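Local coordinates for protein nicotinate-nucleotide pyrophosphorylase (Ehrlichia chaffeensis, PDB 3L0G) that probably catalyses the decarboxylating transfer of a phosphoribosyl group to quinolinate, giving nicotinate mononucleotide on the pathway to NAD(+), at residues Asn64-Gly69 and Val165-Gly170; Ile123-Gly128 and Pro155-Leu160; Gln135-Val140 and Val145-Thr150. All coordinates share one frame; numbering follows the deposited sequence. Where two conformers were deposited one is given.

Contact 1 (Asn64-Gly69 and Val165-Gly170); sequences NLVVCG and VCIGGG
Ile167, in the last turn of helix 158-167, faces the extended chain that leaves strand 65-66, with the CA atoms of Cys68 and Ile167 6.9 Å apart and those of Val66 and Gly168 7.0 Å apart. No hydrogen bond joins the two segments, and one branched side chain does most of the work. Ile167 CG1 lies against Cys68, whose SG comes within 3.6 Å of it. The CG2 methyl, anti to the backbone N of Ile167, reaches the opposing backbone, 3.5 Å from Val67 O; it stays near the same sulfur and has Val66 CG1 at 4.3 Å as a looser apolar neighbour. A small, polarisable cysteine suits the place beside Ile167, since a chi1 of -162° swings its SG away from its own backbone N and onto the isoleucine. The backbone N of Cys68 is bonded to Ser127 OG of helix 116-139. The pairing brings a segment of the N-terminal family region against the end of a helix of the C-terminal one. That helix finishes in a Schellman motif: Gly169 N bonds to Cys166 O at 3.0 Å and Gly170 N to Val165 O at 2.9 Å. Gly169 takes the positive phi of the motif (105°), at which a side chain would press on the preceding carbonyl O. Gly69, also at positive phi, occupies the N-cap position of helix 70-79, just beyond Cys68. Val66 is further covered by Ile95 and Arg134, while Cys68 also touches Tyr163 and Ser164.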
loop_
_atom_site.group_PDB
_atom_site.type_symbol
_atom_site.label_atom_id
_atom_site.label_comp_id
_atom_site.label_asym_id
_atom_site.label_seq_id
_atom_site.Cartn_x
_atom_site.Cartn_y
_atom_site.Cartn_z
ATOM N N ASN C 64 -30.959 -13.296 2.681
ATOM C CA ASN C 64 -31.204 -11.883 2.393
ATOM C C ASN C 64 -29.986 -11.036 2.802
ATOM O O ASN C 64 -29.375 -11.291 3.836
ATOM C CB ASN C 64 -32.422 -11.365 3.199
ATOM C CG ASN C 64 -33.784 -11.891 2.683
ATOM O OD1 ASN C 64 -33.859 -12.646 1.731
ATOM N ND2 ASN C 64 -34.861 -11.450 3.322
ATOM N N LEU C 65 -29.671 -10.013 2.016
ATOM C CA LEU C 65 -28.580 -9.109 2.355
ATOM C C LEU C 65 -28.589 -7.858 1.489
ATOM O O LEU C 65 -29.269 -7.797 0.428
ATOM C CB LEU C 65 -27.224 -9.811 2.284
ATOM C CG LEU C 65 -26.909 -10.658 1.051
ATOM C CD1 LEU C 65 -26.563 -9.725 -0.100
ATOM C CD2 LEU C 65 -25.726 -11.584 1.319
ATOM N N VAL C 66 -27.913 -6.839 2.003
ATOM C CA VAL C 66 -27.606 -5.644 1.236
ATOM C C VAL C 66 -26.251 -5.913 0.605
ATOM O O VAL C 66 -25.275 -6.192 1.315
ATOM C CB VAL C 66 -27.564 -4.382 2.098
ATOM C CG1 VAL C 66 -27.121 -3.233 1.257
ATOM C CG2 VAL C 66 -28.992 -4.068 2.741
ATOM N N VAL C 67 -26.189 -5.872 -0.722
ATOM C CA VAL C 67 -24.952 -6.207 -1.442
ATOM C C VAL C 67 -23.904 -5.147 -1.168
ATOM O O VAL C 67 -24.202 -3.949 -1.274
ATOM C CB VAL C 67 -25.189 -6.325 -2.976
ATOM C CG1 VAL C 67 -23.876 -6.524 -3.725
ATOM C CG2 VAL C 67 -26.124 -7.496 -3.301
ATOM N N CYS C 68 -22.695 -5.572 -0.798
ATOM C CA CYS C 68 -21.577 -4.626 -0.629
ATOM C C CYS C 68 -20.242 -5.323 -0.889
ATOM O O CYS C 68 -20.048 -6.464 -0.495
ATOM C CB CYS C 68 -21.602 -4.011 0.759
ATOM S SG CYS C 68 -20.609 -2.459 0.900
ATOM N N GLY C 69 -19.332 -4.640 -1.570
ATOM C CA GLY C 69 -18.001 -5.180 -1.857
ATOM C C GLY C 69 -17.819 -5.637 -3.284
ATOM O O GLY C 69 -16.780 -6.208 -3.611
ATOM N N VAL C 165 -20.990 1.103 5.593
ATOM C CA VAL C 165 -22.031 1.836 6.340
ATOM C C VAL C 165 -22.798 2.817 5.429
ATOM O O VAL C 165 -24.023 2.855 5.460
ATOM C CB VAL C 165 -21.454 2.576 7.570
ATOM C CG1 VAL C 165 -22.493 3.577 8.142
ATOM C CG2 VAL C 165 -21.009 1.547 8.636
ATOM N N CYS C 166 -22.087 3.572 4.589
ATOM C CA CYS C 166 -22.731 4.414 3.588
ATOM C C CYS C 166 -23.547 3.608 2.557
ATOM O O CYS C 166 -24.668 3.977 2.255
ATOM C CB CYS C 166 -21.722 5.389 2.930
ATOM S SG CYS C 166 -21.020 6.594 4.214
ATOM N N ILE C 167 -23.016 2.493 2.064
ATOM C CA ILE C 167 -23.805 1.621 1.190
ATOM C C ILE C 167 -25.113 1.234 1.855
ATOM O O ILE C 167 -26.135 1.184 1.175
ATOM C CB ILE C 167 -23.043 0.347 0.717
ATOM C CG1 ILE C 167 -21.846 0.745 -0.143
ATOM C CG2 ILE C 167 -23.980 -0.609 -0.094
ATOM C CD1 ILE C 167 -22.178 1.743 -1.312
ATOM N N GLY C 168 -25.083 1.017 3.171
ATOM C CA GLY C 168 -26.268 0.619 3.949
ATOM C C GLY C 168 -27.260 1.711 4.340
ATOM O O GLY C 168 -28.302 1.410 4.965
ATOM N N GLY C 169 -26.968 2.961 3.958
ATOM C CA GLY C 169 -27.852 4.108 4.191
ATOM C C GLY C 169 -27.359 5.012 5.313
ATOM O O GLY C 169 -28.033 5.964 5.674
ATOM N N GLY C 170 -26.191 4.703 5.874
ATOM C CA GLY C 170 -25.592 5.490 6.951
ATOM C C GLY C 170 -24.672 6.608 6.459
ATOM O O GLY C 170 -24.545 6.851 5.252
#

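Contact 2 (Ile123-Gly128 and Pro155-Leu160); sequences IQHASG and PGLRML
His125 and Ala126, neighbours on helix 116-139, meet Leu157 and Leu160 at the start of helix 158-167. The aromatic part of the contact is a CH-pi interaction: Leu157 CD1 sits over one face of the His125 imidazole, 4.1 Å from the ring centroid and 24° off the ring normal. The methyl is displaced toward the rim, lying 3.9 Å from both His125 CE1 and His125 NE2. A chi1 of 179° swings the imidazole away from the backbone N of His125 toward this methyl. Leu160 approaches the same ring obliquely, its CD2 4.3 Å from His125 CD2, and the ring of Phe285 meets the His125 ring edge-to-face (T-shaped).

The purely apolar part is the packing of Ala126 CB on Leu160 CD1 at 4.1 Å. Here the CA atoms of Ala126 and Leu160 come to 7.2 Å, and the short alanine leaves room for the leucine branch between the backbones. Leu160 also packs on Phe122 and Ile29.

Polar interactions lie around this core. His125 NE2 is hydrogen-bonded to Asp161 OD1, one residue beyond Leu160, which helps fix the rotation of the imidazole. Leu157 stands at the N-cap position of helix 158-167 but has no polar side chain to cap it; Glu36 of the second subunit accepts hydrogen bonds from Gly156 N and Arg158 N there, and Asp37 of that subunit forms a salt bridge with Arg158. The long helix 116-139 thereby packs on the N-terminal turn of helix 158-167, joining the N- and C-terminal family regions beside a subunit interface.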
loop_
_atom_site.group_PDB
_atom_site.type_symbol
_atom_site.label_atom_id
_atom_site.label_comp_id
_atom_site.label_asym_id
_atom_site.label_seq_id
_atom_site.Cartn_x
_atom_site.Cartn_y
_atom_site.Cartn_z
ATOM N N ILE C 123 -16.565 -9.742 0.541
ATOM C CA ILE C 123 -17.972 -9.411 0.296
ATOM C C ILE C 123 -18.846 -9.828 1.467
ATOM O O ILE C 123 -19.824 -9.161 1.786
ATOM C CB ILE C 123 -18.503 -9.965 -1.039
ATOM C CG1 ILE C 123 -18.520 -11.493 -1.057
ATOM C CG2 ILE C 123 -17.683 -9.386 -2.200
ATOM C CD1 ILE C 123 -18.959 -12.058 -2.371
ATOM N N GLN C 124 -18.468 -10.912 2.141
ATOM C CA GLN C 124 -19.176 -11.326 3.338
ATOM C C GLN C 124 -19.021 -10.280 4.481
ATOM O O GLN C 124 -19.969 -10.016 5.216
ATOM C CB GLN C 124 -18.678 -12.704 3.806
ATOM C CG GLN C 124 -19.019 -13.874 2.882
ATOM C CD GLN C 124 -18.597 -15.224 3.503
ATOM O OE1 GLN C 124 -19.386 -15.894 4.138
ATOM N NE2 GLN C 124 -17.364 -15.565 3.371
ATOM N N HIS C 125 -17.821 -9.728 4.643
ATOM C CA HIS C 125 -17.584 -8.651 5.615
ATOM C C HIS C 125 -18.338 -7.380 5.219
ATOM O O HIS C 125 -19.156 -6.840 6.012
ATOM C CB HIS C 125 -16.097 -8.370 5.646
ATOM C CG HIS C 125 -15.673 -7.274 6.578
ATOM N ND1 HIS C 125 -15.078 -7.532 7.792
ATOM C CD2 HIS C 125 -15.696 -5.924 6.445
ATOM C CE1 HIS C 125 -14.767 -6.378 8.373
ATOM N NE2 HIS C 125 -15.146 -5.394 7.581
ATOM N N ALA C 126 -18.088 -6.904 3.990
ATOM C CA ALA C 126 -18.695 -5.657 3.527
ATOM C C ALA C 126 -20.215 -5.770 3.553
ATOM O O ALA C 126 -20.880 -4.846 3.990
ATOM C CB ALA C 126 -18.184 -5.241 2.117
ATOM N N SER C 127 -20.767 -6.902 3.095
ATOM C CA SER C 127 -22.214 -7.068 3.071
ATOM C C SER C 127 -22.806 -7.186 4.489
ATOM O O SER C 127 -23.942 -6.741 4.739
ATOM C CB SER C 127 -22.632 -8.257 2.178
ATOM O OG SER C 127 -22.437 -7.950 0.800
ATOM N N GLY C 128 -22.050 -7.773 5.417
ATOM C CA GLY C 128 -22.490 -7.814 6.819
ATOM C C GLY C 128 -22.659 -6.422 7.401
ATOM O O GLY C 128 -23.656 -6.120 8.047
ATOM N N PRO C 155 -9.328 -3.099 12.162
ATOM C CA PRO C 155 -7.996 -2.611 11.858
ATOM C C PRO C 155 -7.580 -2.908 10.441
ATOM O O PRO C 155 -7.678 -4.042 9.993
ATOM C CB PRO C 155 -7.108 -3.346 12.865
ATOM C CG PRO C 155 -8.025 -3.455 14.086
ATOM C CD PRO C 155 -9.373 -3.814 13.460
ATOM N N GLY C 156 -7.163 -1.869 9.728
ATOM C CA GLY C 156 -6.780 -1.997 8.335
ATOM C C GLY C 156 -7.904 -1.852 7.345
ATOM O O GLY C 156 -7.650 -1.764 6.154
ATOM N N LEU C 157 -9.145 -1.862 7.818
ATOM C CA LEU C 157 -10.322 -1.704 6.969
ATOM C C LEU C 157 -11.177 -0.481 7.297
ATOM O O LEU C 157 -12.403 -0.496 7.096
ATOM C CB LEU C 157 -11.168 -2.970 7.052
ATOM C CG LEU C 157 -10.438 -4.271 6.659
ATOM C CD1 LEU C 157 -11.329 -5.495 6.815
ATOM C CD2 LEU C 157 -9.905 -4.224 5.228
ATOM N N ARG C 158 -10.552 0.578 7.804
ATOM C CA ARG C 158 -11.305 1.777 8.170
ATOM C C ARG C 158 -12.187 2.234 7.036
ATOM O O ARG C 158 -13.378 2.548 7.216
ATOM C CB ARG C 158 -10.352 2.935 8.530
ATOM C CG ARG C 158 -10.986 4.326 8.605
ATOM C CD ARG C 158 -12.081 4.472 9.658
ATOM N NE ARG C 158 -11.635 4.037 10.968
ATOM C CZ ARG C 158 -10.718 4.660 11.706
ATOM N NH1 ARG C 158 -10.141 5.804 11.306
ATOM N NH2 ARG C 158 -10.366 4.128 12.863
ATOM N N MET C 159 -11.578 2.335 5.858
ATOM C CA MET C 159 -12.283 2.970 4.750
ATOM C C MET C 159 -13.289 1.989 4.164
ATOM O O MET C 159 -14.385 2.392 3.829
ATOM C CB MET C 159 -11.291 3.546 3.702
ATOM C CG MET C 159 -10.515 4.780 4.194
ATOM S SD MET C 159 -11.583 6.119 4.821
ATOM C CE MET C 159 -12.395 6.597 3.267
ATOM N N LEU C 160 -12.958 0.699 4.058
ATOM C CA LEU C 160 -13.989 -0.269 3.608
ATOM C C LEU C 160 -15.207 -0.294 4.553
ATOM O O LEU C 160 -16.350 -0.420 4.112
ATOM C CB LEU C 160 -13.422 -1.678 3.503
ATOM C CG LEU C 160 -14.428 -2.768 3.130
ATOM C CD1 LEU C 160 -15.151 -2.428 1.811
ATOM C CD2 LEU C 160 -13.742 -4.096 3.078
#

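Contact 3 (Gln135-Val140 and Val145-Thr150)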
loop_
_atom_site.group_PDB
_atom_site.type_symbol
_atom_site.label_atom_id
_atom_site.label_comp_id
_atom_site.label_asym_id
_atom_site.label_seq_id
_atom_site.Cartn_x
_atom_site.Cartn_y
_atom_site.Cartn_z
ATOM N N GLN C 135 -30.507 -2.251 8.516
ATOM C CA GLN C 135 -31.449 -2.580 9.561
ATOM C C GLN C 135 -31.698 -1.395 10.500
ATOM O O GLN C 135 -32.848 -1.075 10.745
ATOM C CB GLN C 135 -30.990 -3.818 10.332
ATOM C CG GLN C 135 -32.049 -4.395 11.212
ATOM C CD GLN C 135 -31.618 -5.702 11.924
ATOM O OE1 GLN C 135 -32.406 -6.275 12.677
ATOM N NE2 GLN C 135 -30.401 -6.173 11.667
ATOM N N PHE C 136 -30.623 -0.754 11.006
ATOM C CA PHE C 136 -30.759 0.397 11.892
ATOM C C PHE C 136 -31.375 1.568 11.178
ATOM O O PHE C 136 -32.209 2.250 11.742
ATOM C CB PHE C 136 -29.420 0.831 12.537
ATOM C CG PHE C 136 -29.004 -0.034 13.694
ATOM C CD1 PHE C 136 -29.403 0.275 14.989
ATOM C CD2 PHE C 136 -28.212 -1.132 13.495
ATOM C CE1 PHE C 136 -29.038 -0.504 16.041
ATOM C CE2 PHE C 136 -27.843 -1.940 14.546
ATOM C CZ PHE C 136 -28.259 -1.634 15.832
ATOM N N VAL C 137 -30.991 1.789 9.932
ATOM C CA VAL C 137 -31.586 2.862 9.128
ATOM C C VAL C 137 -33.118 2.679 8.977
ATOM O O VAL C 137 -33.886 3.600 9.201
ATOM C CB VAL C 137 -30.853 2.961 7.765
ATOM C CG1 VAL C 137 -31.494 4.003 6.842
ATOM C CG2 VAL C 137 -29.368 3.286 8.008
ATOM N N ASP C 138 -33.558 1.488 8.607
ATOM C CA ASP C 138 -34.994 1.224 8.461
ATOM C C ASP C 138 -35.821 1.460 9.720
ATOM O O ASP C 138 -36.930 1.898 9.646
ATOM C CB ASP C 138 -35.215 -0.211 7.945
ATOM C CG ASP C 138 -34.861 -0.347 6.476
ATOM O OD1 ASP C 138 -34.695 0.682 5.786
ATOM O OD2 ASP C 138 -34.758 -1.467 5.989
ATOM N N GLU C 139 -35.242 1.176 10.867
ATOM C CA GLU C 139 -35.924 1.198 12.129
ATOM C C GLU C 139 -36.063 2.610 12.662
ATOM O O GLU C 139 -36.913 2.851 13.523
ATOM C CB GLU C 139 -35.161 0.275 13.106
ATOM C CG GLU C 139 -35.677 0.149 14.524
ATOM C CD GLU C 139 -37.107 -0.343 14.598
ATOM O OE1 GLU C 139 -37.631 -0.924 13.616
ATOM O OE2 GLU C 139 -37.693 -0.124 15.653
ATOM N N VAL C 140 -35.245 3.545 12.162
ATOM C CA VAL C 140 -35.416 4.957 12.498
ATOM C C VAL C 140 -36.150 5.725 11.378
ATOM O O VAL C 140 -36.224 6.957 11.426
ATOM C CB VAL C 140 -34.052 5.636 12.900
ATOM C CG1 VAL C 140 -33.323 4.783 13.953
ATOM C CG2 VAL C 140 -33.130 5.859 11.691
ATOM N N VAL C 145 -33.424 11.260 11.902
ATOM C CA VAL C 145 -32.127 10.736 12.307
ATOM C C VAL C 145 -31.347 10.072 11.162
ATOM O O VAL C 145 -31.917 9.350 10.339
ATOM C CB VAL C 145 -32.279 9.767 13.478
ATOM C CG1 VAL C 145 -30.962 9.107 13.790
ATOM C CG2 VAL C 145 -32.806 10.517 14.690
ATOM N N LYS C 146 -30.051 10.344 11.113
ATOM C CA LYS C 146 -29.122 9.567 10.276
ATOM C C LYS C 146 -28.260 8.654 11.151
ATOM O O LYS C 146 -27.809 9.047 12.227
ATOM C CB LYS C 146 -28.234 10.506 9.443
ATOM C CG LYS C 146 -29.016 11.518 8.560
ATOM C CD LYS C 146 -29.829 10.769 7.515
ATOM C CE LYS C 146 -30.591 11.684 6.596
ATOM N NZ LYS C 146 -31.269 10.882 5.533
ATOM N N ILE C 147 -28.035 7.430 10.697
ATOM C CA ILE C 147 -27.134 6.497 11.380
ATOM C C ILE C 147 -25.687 6.806 10.945
ATOM O O ILE C 147 -25.420 6.931 9.741
ATOM C CB ILE C 147 -27.493 5.027 11.029
ATOM C CG1 ILE C 147 -28.946 4.689 11.483
ATOM C CG2 ILE C 147 -26.477 4.075 11.620
ATOM C CD1 ILE C 147 -29.283 5.029 12.995
ATOM N N ARG C 148 -24.775 6.965 11.918
ATOM C CA ARG C 148 -23.361 7.221 11.626
ATOM C C ARG C 148 -22.427 6.128 12.074
ATOM O O ARG C 148 -22.695 5.418 13.056
ATOM C CB ARG C 148 -22.869 8.539 12.204
ATOM C CG ARG C 148 -23.580 9.707 11.512
ATOM C CD ARG C 148 -22.748 10.874 11.120
ATOM N NE ARG C 148 -22.492 11.749 12.230
ATOM C CZ ARG C 148 -22.411 13.080 12.176
ATOM N NH1 ARG C 148 -22.604 13.763 11.057
ATOM N NH2 ARG C 148 -22.137 13.739 13.293
ATOM N N SER C 149 -21.340 5.977 11.317
ATOM C CA SER C 149 -20.268 5.094 11.701
ATOM C C SER C 149 -19.429 5.830 12.730
ATOM O O SER C 149 -19.646 7.031 12.986
ATOM C CB SER C 149 -19.420 4.682 10.502
ATOM O OG SER C 149 -18.875 5.825 9.836
ATOM N N THR C 150 -18.515 5.078 13.328
ATOM C CA THR C 150 -17.512 5.541 14.266
ATOM C C THR C 150 -16.111 5.162 13.754
ATOM O O THR C 150 -15.978 4.732 12.623
ATOM C CB THR C 150 -17.694 4.857 15.614
ATOM O OG1 THR C 150 -17.466 3.451 15.455
ATOM C CG2 THR C 150 -19.140 5.085 16.182
#
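Helix 116-139 packs through Phe136 and Val137 of its last turn against strand 146-148, an outermost strand of the parallel sheet of the C-terminal region; Val140, in the loop just after the helix, extends the contact. Ile147 lies at the middle. Its CG1, anti to the carbonyl carbon (chi1 -61°), is directed at the helix, where it touches Val137 CG2 at 3.8 Å and Phe136 CB at 4.0 Å. The Phe136 ring itself turns off toward Ile278, Ile281 and Val265, leaving its CB to meet the strand. At the end of the isoleucine, CD1 reaches both methyls of Val140, with Val140 CG2 at 4.1 Å. In the quinolinate phosphoribosyltransferase fold this sheet belongs to an incomplete alpha/beta barrel; the strand runs parallel to 275-277, and backbone bonds pair Lys146 and Arg148 with residues from Asp274 to Ile278. Val140 CG2 also meets Val145, 3.9 Å from its O and 4.4 Å from its CB. Compact beta-branched residues suit these positions, as they fill the short space between helix and strand: the CA atoms of Val137 and Ile147 are only 6.2 Å apart. Lys146, between the two inward residues, directs its CB away from the helix, consistent with its exposed place.

From the N terminus, the chain first reaches 64-69, then, after further helices and strands of the N-terminal region, enters helix 116-139, whose middle supplies 123-128 and whose end supplies 135-140. A short turn leads to 145-150, closing contact 3 over four intervening residues. The chain goes on to 155-160, which closes contact 2 around that turn, and helix 158-167 ends in 165-170, completing contact 1 around both. The three loops are therefore nested, none crossing. Contacts 1 and 2 meet where Gly69 O packs on Ile123 CG2, and Val137 packs on Gly168 and Gly169 between contacts 1 and 3. Together they tie the N-terminal region, the long helix and the sheet edge.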